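Local coordinates for protein ribose 5-phosphate isomerase B (Anaplasma phagocytophilum, PDB 4EM8) that probably interconverts ribose 5-phosphate and ribulose 5-phosphate as an isomerase of the LacAB/RpiB family, at residues Ser26-Asp31 with Thr121-Leu126; Thr64-Leu69 with Tyr127-Thr132. All blocks are in the same frame, centred on the assembly; numbering follows the deposited sequence.

Interaction 1 of 2, residues Ser26-Asp31 with Thr121-Leu126; sequences SAYLRD and TAQSVL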
ATOM      1  N   SER A  26      10.028 -13.356  13.271  1.00 25.28           N
ATOM      2  CA  SER A  26       9.363 -14.547  13.780  1.00 26.84           C
ATOM      3  C   SER A  26       9.862 -14.889  15.187  1.00 27.47           C
ATOM      4  O   SER A  26       9.052 -15.211  16.063  1.00 28.23           O
ATOM      5  CB  SER A  26       9.501 -15.758  12.819  1.00 26.47           C
ATOM      6  OG  SER A  26       8.962 -15.456  11.530  1.00 25.03           O
ATOM      7  N   ALA A  27      11.179 -14.813  15.402  1.00 28.25           N
ATOM      8  CA  ALA A  27      11.775 -15.064  16.720  1.00 29.68           C
ATOM      9  C   ALA A  27      11.309 -14.022  17.741  1.00 29.41           C
ATOM     10  O   ALA A  27      11.031 -14.358  18.890  1.00 28.29           O
ATOM     11  CB  ALA A  27      13.292 -15.081  16.636  1.00 31.30           C
ATOM     12  N   TYR A  28      11.209 -12.760  17.311  1.00 28.59           N
ATOM     13  CA  TYR A  28      10.676 -11.705  18.169  1.00 28.45           C
ATOM     14  C   TYR A  28       9.261 -12.049  18.635  1.00 27.78           C
ATOM     15  O   TYR A  28       8.967 -12.065  19.841  1.00 28.04           O
ATOM     16  CB  TYR A  28      10.686 -10.370  17.428  1.00 28.90           C
ATOM     17  CG  TYR A  28      10.058  -9.232  18.190  1.00 29.83           C
ATOM     18  CD1 TYR A  28      10.648  -8.741  19.352  1.00 32.03           C
ATOM     19  CD2 TYR A  28       8.889  -8.616  17.735  1.00 30.16           C
ATOM     20  CE1 TYR A  28      10.075  -7.708  20.055  1.00 32.55           C
ATOM     21  CE2 TYR A  28       8.329  -7.546  18.414  1.00 30.54           C
ATOM     22  CZ  TYR A  28       8.916  -7.105  19.573  1.00 32.54           C
ATOM     23  OH  TYR A  28       8.359  -6.084  20.282  1.00 33.76           O
ATOM     24  N   LEU A  29       8.373 -12.294  17.683  1.00 27.18           N
ATOM     25  CA  LEU A  29       7.001 -12.673  18.012  1.00 28.35           C
ATOM     26  C   LEU A  29       6.916 -13.878  18.950  1.00 30.29           C
ATOM     27  O   LEU A  29       6.100 -13.896  19.878  1.00 29.82           O
ATOM     28  CB  LEU A  29       6.195 -12.948  16.743  1.00 27.48           C
ATOM     29  CG  LEU A  29       5.877 -11.670  15.958  1.00 26.55           C
ATOM     30  CD1 LEU A  29       5.175 -12.022  14.656  1.00 25.62           C
ATOM     31  CD2 LEU A  29       5.023 -10.674  16.792  1.00 27.21           C
ATOM     32  N   ARG A  30       7.751 -14.881  18.711  1.00 31.29           N
ATOM     33  CA  ARG A  30       7.753 -16.077  19.549  1.00 34.43           C
ATOM     34  C   ARG A  30       8.152 -15.691  20.991  1.00 34.11           C
ATOM     35  O   ARG A  30       7.488 -16.107  21.958  1.00 34.81           O
ATOM     36  CB  ARG A  30       8.670 -17.147  18.931  1.00 37.76           C
ATOM     37  CG  ARG A  30       8.031 -18.518  18.780  1.00 43.58           C
ATOM     38  CD  ARG A  30       8.385 -19.240  17.473  1.00 45.30           C
ATOM     39  NE  ARG A  30       9.698 -18.864  16.966  1.00 45.45           N
ATOM     40  CZ  ARG A  30      10.050 -18.871  15.678  1.00 44.74           C
ATOM     41  NH1 ARG A  30      11.270 -18.459  15.357  1.00 44.41           N
ATOM     42  NH2 ARG A  30       9.213 -19.280  14.717  1.00 42.47           N
ATOM     43  N   ASP A  31       9.169 -14.834  21.133  1.00 32.80           N
ATOM     44  CA  ASP A  31       9.580 -14.373  22.449  1.00 34.85           C
ATOM     45  C   ASP A  31       8.432 -13.618  23.146  1.00 35.54           C
ATOM     46  O   ASP A  31       8.270 -13.702  24.375  1.00 35.61           O
ATOM     47  CB  ASP A  31      10.826 -13.501  22.346  1.00 35.04           C
ATOM     48  CG  ASP A  31      11.430 -13.178  23.693  1.00 37.52           C
ATOM     49  OD1 ASP A  31      11.558 -14.094  24.552  1.00 40.20           O
ATOM     50  OD2 ASP A  31      11.828 -12.008  23.886  1.00 37.39           O
ATOM     51  N   THR A 121      14.252  -1.202  13.813  1.00 30.87           N
ATOM     52  CA  THR A 121      13.121  -0.343  13.524  1.00 30.08           C
ATOM     53  C   THR A 121      11.918  -1.206  13.112  1.00 28.23           C
ATOM     54  O   THR A 121      10.790  -0.967  13.574  1.00 27.64           O
ATOM     55  CB  THR A 121      13.412   0.701  12.433  1.00 30.75           C
ATOM     56  OG1 THR A 121      14.647   1.356  12.719  1.00 31.57           O
ATOM     57  CG2 THR A 121      12.276   1.740  12.367  1.00 30.39           C
ATOM     58  N   ALA A 122      12.161  -2.234  12.302  1.00 26.22           N
ATOM     59  CA  ALA A 122      11.069  -3.127  11.886  1.00 25.24           C
ATOM     60  C   ALA A 122      10.372  -3.765  13.091  1.00 25.35           C
ATOM     61  O   ALA A 122       9.153  -3.913  13.110  1.00 23.77           O
ATOM     62  CB  ALA A 122      11.572  -4.194  10.943  1.00 23.77           C
ATOM     63  N   GLN A 123      11.155  -4.125  14.100  1.00 26.58           N
ATOM     64  CA  GLN A 123      10.608  -4.726  15.308  1.00 27.55           C
ATOM     65  C   GLN A 123       9.690  -3.730  16.071  1.00 27.92           C
ATOM     66  O   GLN A 123       8.630  -4.122  16.561  1.00 27.07           O
ATOM     67  CB  GLN A 123      11.779  -5.215  16.184  1.00 29.95           C
ATOM     68  CG  GLN A 123      11.438  -5.662  17.585  1.00 31.10           C
ATOM     69  CD  GLN A 123      12.691  -5.734  18.458  1.00 34.83           C
ATOM     70  OE1 GLN A 123      13.647  -6.437  18.127  1.00 35.35           O
ATOM     71  NE2 GLN A 123      12.698  -4.985  19.555  1.00 35.65           N
ATOM     72  N   SER A 124      10.104  -2.453  16.173  1.00 28.77           N
ATOM     73  CA  SER A 124       9.235  -1.407  16.763  1.00 29.13           C
ATOM     74  C   SER A 124       7.942  -1.247  15.976  1.00 26.59           C
ATOM     75  O   SER A 124       6.862  -1.145  16.579  1.00 26.13           O
ATOM     76  CB  SER A 124       9.938  -0.060  16.887  1.00 31.37           C
ATOM     77  OG  SER A 124      11.178  -0.236  17.535  1.00 35.69           O
ATOM     78  N   VAL A 125       8.044  -1.286  14.637  1.00 24.51           N
ATOM     79  CA  VAL A 125       6.868  -1.112  13.780  1.00 22.43           C
ATOM     80  C   VAL A 125       5.851  -2.229  13.965  1.00 21.82           C
ATOM     81  O   VAL A 125       4.649  -1.972  14.145  1.00 20.86           O
ATOM     82  CB  VAL A 125       7.222  -0.972  12.292  1.00 21.72           C
ATOM     83  CG1 VAL A 125       5.949  -0.881  11.440  1.00 20.25           C
ATOM     84  CG2 VAL A 125       8.055   0.267  12.096  1.00 21.84           C
ATOM     85  N   LEU A 126       6.364  -3.459  13.952  1.00 21.33           N
ATOM     86  CA  LEU A 126       5.607  -4.638  14.257  1.00 21.89           C
ATOM     87  C   LEU A 126       5.005  -4.588  15.664  1.00 22.62           C
ATOM     88  O   LEU A 126       3.863  -4.939  15.813  1.00 22.49           O
ATOM     89  CB  LEU A 126       6.486  -5.879  14.114  1.00 22.03           C
ATOM     90  CG  LEU A 126       5.798  -7.223  14.430  1.00 22.48           C
ATOM     91  CD1 LEU A 126       4.578  -7.478  13.550  1.00 21.79           C
ATOM     92  CD2 LEU A 126       6.837  -8.337  14.276  1.00 23.12           C
TER
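Tyr28 and Gln123 each carry CG trans to their own main-chain nitrogen (chi1 176° in Tyr28), which sends the phenol ring of one helix and the amide chain of the other into the gap between the two axes, where they overlap. Gln123 runs on in extended form beyond CG and crosses the tyrosine side chain at about a right angle, over one face of its ring. Its CG methylene is centred on that face, 3.4 Å from the centroid of the Tyr28 ring, in a CH-pi contact. Beyond it, Gln123 CD comes to 3.6 Å from Tyr28 CE1, and the amide plane lies only 11° from the ring plane, so the amide is stacked along the CD1-CE1 side of the ring, with Gln123 NE2 3.8 Å from Tyr28 CE1.

Leu126 takes a different position round the same ring. Its CD2 methyl meets the edge near the ring plane, 4.0 Å from Tyr28 CD2, the two side chains running past one another in opposite directions. That methyl also touches the branch of Leu29, 3.9 Å from Leu29 CG and equally close to Leu29 CD2, so one methyl is wedged between a tyrosine edge and a leucine fork. The leucines are buried close to the sheet, Leu29 resting on Val36 and Leu126 on Leu110, whereas Tyr28 and Gln123 close the groove on its partly exposed outer side.

Phe24 and Leu25, earlier on the first helix, also pack on Gln123 and Leu126 respectively. The axes of 26-31 and 121-126 approach to 11.0 Å at 47°; their parent helices, 19-31 and 119-131, lie side by side on one face of the parallel sheet, as neighbouring helices do in the Rossmann-like alpha/beta/alpha sandwich of this isomerase family.

Interaction 2 of 2, residues Thr64-Leu69 with Tyr127-Thr132; sequences TSFGVL and YTFMTT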
ATOM      1  N   THR A  64      -8.828 -12.967  14.443  1.00 40.00           N
ATOM      2  CA  THR A  64      -7.887 -13.533  15.415  1.00 39.53           C
ATOM      3  C   THR A  64      -6.451 -13.801  14.925  1.00 37.36           C
ATOM      4  O   THR A  64      -5.617 -14.285  15.704  1.00 35.33           O
ATOM      5  CB  THR A  64      -8.400 -14.864  15.931  1.00 42.83           C
ATOM      6  OG1 THR A  64      -7.378 -15.457  16.733  1.00 48.36           O
ATOM      7  CG2 THR A  64      -8.743 -15.812  14.785  1.00 43.70           C
ATOM      8  N   SER A  65      -6.167 -13.514  13.657  1.00 34.18           N
ATOM      9  CA  SER A  65      -4.863 -13.852  13.066  1.00 33.03           C
ATOM     10  C   SER A  65      -4.404 -12.763  12.102  1.00 30.19           C
ATOM     11  O   SER A  65      -5.140 -12.435  11.173  1.00 29.28           O
ATOM     12  CB  SER A  65      -4.965 -15.182  12.329  1.00 34.43           C
ATOM     13  OG  SER A  65      -5.153 -16.254  13.228  1.00 36.46           O
ATOM     14  N   PHE A  66      -3.218 -12.182  12.348  1.00 28.76           N
ATOM     15  CA  PHE A  66      -2.626 -11.192  11.431  1.00 27.01           C
ATOM     16  C   PHE A  66      -1.525 -11.812  10.557  1.00 25.77           C
ATOM     17  O   PHE A  66      -1.070 -12.939  10.780  1.00 27.17           O
ATOM     18  CB  PHE A  66      -2.033  -9.989  12.204  1.00 26.72           C
ATOM     19  CG  PHE A  66      -3.061  -9.031  12.770  1.00 26.91           C
ATOM     20  CD1 PHE A  66      -4.422  -9.155  12.489  1.00 27.95           C
ATOM     21  CD2 PHE A  66      -2.640  -7.946  13.521  1.00 27.02           C
ATOM     22  CE1 PHE A  66      -5.351  -8.246  13.001  1.00 28.37           C
ATOM     23  CE2 PHE A  66      -3.560  -7.014  14.018  1.00 26.95           C
ATOM     24  CZ  PHE A  66      -4.901  -7.172  13.777  1.00 27.83           C
ATOM     25  N   GLY A  67      -1.118 -11.060   9.548  1.00 24.63           N
ATOM     26  CA  GLY A  67      -0.096 -11.502   8.623  1.00 23.99           C
ATOM     27  C   GLY A  67       1.001 -10.494   8.524  1.00 23.00           C
ATOM     28  O   GLY A  67       0.793  -9.312   8.781  1.00 22.56           O
ATOM     29  N   VAL A  68       2.189 -10.971   8.165  1.00 22.99           N
ATOM     30  CA  VAL A  68       3.323 -10.121   7.854  1.00 21.58           C
ATOM     31  C   VAL A  68       3.907 -10.608   6.526  1.00 21.44           C
ATOM     32  O   VAL A  68       4.219 -11.808   6.373  1.00 22.88           O
ATOM     33  CB  VAL A  68       4.415 -10.127   8.949  1.00 22.08           C
ATOM     34  CG1 VAL A  68       5.590  -9.268   8.540  1.00 21.82           C
ATOM     35  CG2 VAL A  68       3.885  -9.642  10.301  1.00 22.18           C
ATOM     36  N   LEU A  69       4.011  -9.703   5.566  1.00 20.58           N
ATOM     37  CA  LEU A  69       4.611  -9.990   4.250  1.00 21.03           C
ATOM     38  C   LEU A  69       5.851  -9.150   3.947  1.00 21.29           C
ATOM     39  O   LEU A  69       5.855  -7.931   4.172  1.00 20.37           O
ATOM     40  CB  LEU A  69       3.560  -9.752   3.171  1.00 21.31           C
ATOM     41  CG  LEU A  69       2.307 -10.654   3.222  1.00 21.85           C
ATOM     42  CD1 LEU A  69       1.248 -10.121   2.239  1.00 21.44           C
ATOM     43  CD2 LEU A  69       2.615 -12.115   2.897  1.00 22.82           C
ATOM     44  N   TYR A 127       5.740  -4.098  16.667  1.00 23.43           N
ATOM     45  CA  TYR A 127       5.193  -4.054  18.025  1.00 25.23           C
ATOM     46  C   TYR A 127       3.971  -3.116  18.067  1.00 25.38           C
ATOM     47  O   TYR A 127       2.904  -3.477  18.576  1.00 24.92           O
ATOM     48  CB  TYR A 127       6.244  -3.608  19.058  1.00 27.32           C
ATOM     49  CG  TYR A 127       5.653  -3.572  20.456  1.00 29.13           C
ATOM     50  CD1 TYR A 127       5.366  -4.758  21.114  1.00 30.39           C
ATOM     51  CD2 TYR A 127       5.334  -2.364  21.092  1.00 30.07           C
ATOM     52  CE1 TYR A 127       4.806  -4.766  22.383  1.00 32.51           C
ATOM     53  CE2 TYR A 127       4.762  -2.358  22.371  1.00 31.96           C
ATOM     54  CZ  TYR A 127       4.499  -3.564  23.004  1.00 32.85           C
ATOM     55  OH  TYR A 127       3.960  -3.633  24.257  1.00 36.66           O
ATOM     56  N   THR A 128       4.147  -1.929  17.486  1.00 25.62           N
ATOM     57  CA  THR A 128       3.085  -0.914  17.365  1.00 25.31           C
ATOM     58  C   THR A 128       1.869  -1.494  16.641  1.00 24.32           C
ATOM     59  O   THR A 128       0.745  -1.438  17.167  1.00 24.44           O
ATOM     60  CB  THR A 128       3.618   0.324  16.643  1.00 25.53           C
ATOM     61  OG1 THR A 128       4.685   0.883  17.419  1.00 26.88           O
ATOM     62  CG2 THR A 128       2.541   1.413  16.447  1.00 25.22           C
ATOM     63  N   PHE A 129       2.111  -2.120  15.497  1.00 22.88           N
ATOM     64  CA  PHE A 129       1.057  -2.746  14.717  1.00 22.68           C
ATOM     65  C   PHE A 129       0.238  -3.731  15.547  1.00 23.82           C
ATOM     66  O   PHE A 129      -0.985  -3.696  15.517  1.00 24.78           O
ATOM     67  CB  PHE A 129       1.649  -3.476  13.501  1.00 21.73           C
ATOM     68  CG  PHE A 129       0.629  -3.834  12.447  1.00 20.43           C
ATOM     69  CD1 PHE A 129       0.259  -2.918  11.478  1.00 20.06           C
ATOM     70  CD2 PHE A 129       0.038  -5.093  12.422  1.00 21.65           C
ATOM     71  CE1 PHE A 129      -0.651  -3.229  10.483  1.00 20.33           C
ATOM     72  CE2 PHE A 129      -0.873  -5.416  11.411  1.00 21.27           C
ATOM     73  CZ  PHE A 129      -1.228  -4.480  10.454  1.00 20.35           C
ATOM     74  N   MET A 130       0.933  -4.584  16.304  1.00 25.28           N
ATOM     75  CA  MET A 130       0.305  -5.623  17.114  1.00 26.53           C
ATOM     76  C   MET A 130      -0.438  -5.113  18.358  1.00 27.32           C
ATOM     77  O   MET A 130      -1.314  -5.814  18.847  1.00 28.13           O
ATOM     78  CB  MET A 130       1.351  -6.661  17.572  1.00 28.30           C
ATOM     79  CG  MET A 130       2.069  -7.419  16.450  1.00 28.40           C
ATOM     80  SD  MET A 130       1.001  -8.528  15.506  1.00 31.33           S
ATOM     81  CE  MET A 130       0.572  -9.719  16.777  1.00 32.30           C
ATOM     82  N   THR A 131      -0.082  -3.933  18.867  1.00 26.59           N
ATOM     83  CA  THR A 131      -0.616  -3.417  20.107  1.00 27.95           C
ATOM     84  C   THR A 131      -1.537  -2.187  19.937  1.00 28.11           C
ATOM     85  O   THR A 131      -1.936  -1.584  20.936  1.00 29.80           O
ATOM     86  CB  THR A 131       0.507  -3.077  21.099  1.00 28.97           C
ATOM     87  OG1 THR A 131       1.508  -2.291  20.445  1.00 28.95           O
ATOM     88  CG2 THR A 131       1.172  -4.348  21.641  1.00 29.68           C
ATOM     89  N   THR A 132      -1.870  -1.825  18.702  1.00 26.75           N
ATOM     90  CA  THR A 132      -2.789  -0.695  18.431  1.00 26.53           C
ATOM     91  C   THR A 132      -4.186  -1.199  18.087  1.00 27.16           C
ATOM     92  O   THR A 132      -4.392  -1.980  17.164  1.00 26.95           O
ATOM     93  CB  THR A 132      -2.274   0.206  17.295  1.00 25.94           C
ATOM     94  OG1 THR A 132      -0.942   0.608  17.568  1.00 25.49           O
ATOM     95  CG2 THR A 132      -3.139   1.485  17.119  1.00 25.26           C
TER
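Phe66 reaches from its strand to Phe129 and Met130 on helix 119-131. Its CB leaves the main chain in the direction of the helix, chi1 of -74° places CG opposite the carbonyl carbon, and the rotation about CB-CG then presents the CD2 side of the ring to the two helical residues. CD2 does most of the touching: it lies 3.7 Å from Phe129 CE2 and 4.1 Å from Phe129 CD2. One atom further out, Phe66 CE2 is 4.1 Å from Phe129 CE2. The rings meet obliquely, centroids 5.7 Å apart and planes at 68°. The Phe66 side chain also packs on Val7, Asn108 and Arg102 of helix 95-105.

Strand 66-71 is the central strand of the five-stranded parallel sheet, hydrogen-bonded to strand 9-14 at Phe66 and Val68 and to strand 109-113 at Gly67. Phe66 therefore meets helix 119-131 from the middle of the sheet, on a face that the helix covers in this Rossmann-like fold. Phe129 also packs on Leu110 and Ser101. Its side chain is about 8 Å from that of Asn105, a residue predicted to bind the sugar phosphate.

Met130 approaches the same CD2 by another route. Its chain bends at chi2 (-67°), which helps bring SD to 4.2 Å from Phe66 CD2, an oblique Met-aromatic contact; Val7 and Val10 also border this side chain. Past the contact, two threonine hydroxyls bond back to main-chain carbonyls four residues earlier. Thr131 OG1 donates to Tyr127 O at 2.6 Å, from above the carbonyl plane. Thr132 OG1 does likewise to Thr128 O at 2.7 Å, while Thr131 N approaches that oxygen from the opposite face of the carbonyl.

From the N terminus, the chain passes through strand 9-14 into helix 19-31, whose last turns await a partner. After strand 35-38 and helix 55-58 it reaches 64-69, which runs into strand 66-71. Only when helix 119-131 is reached do both contacts close: 121-126 returns to 26-31 across 89 intervening residues, then 127-132 returns to 64-69 across 57. The segments alternate, so the two loops cross rather than nest. Successive halves of one helix thus bind a neighbouring helix in interaction 1 and the central strand in interaction 2. The contacts also meet directly, Tyr28 OH lying 3.4 Å from Tyr127 CD1 and Leu126 CD1 4.0 Å from Val68 CG2.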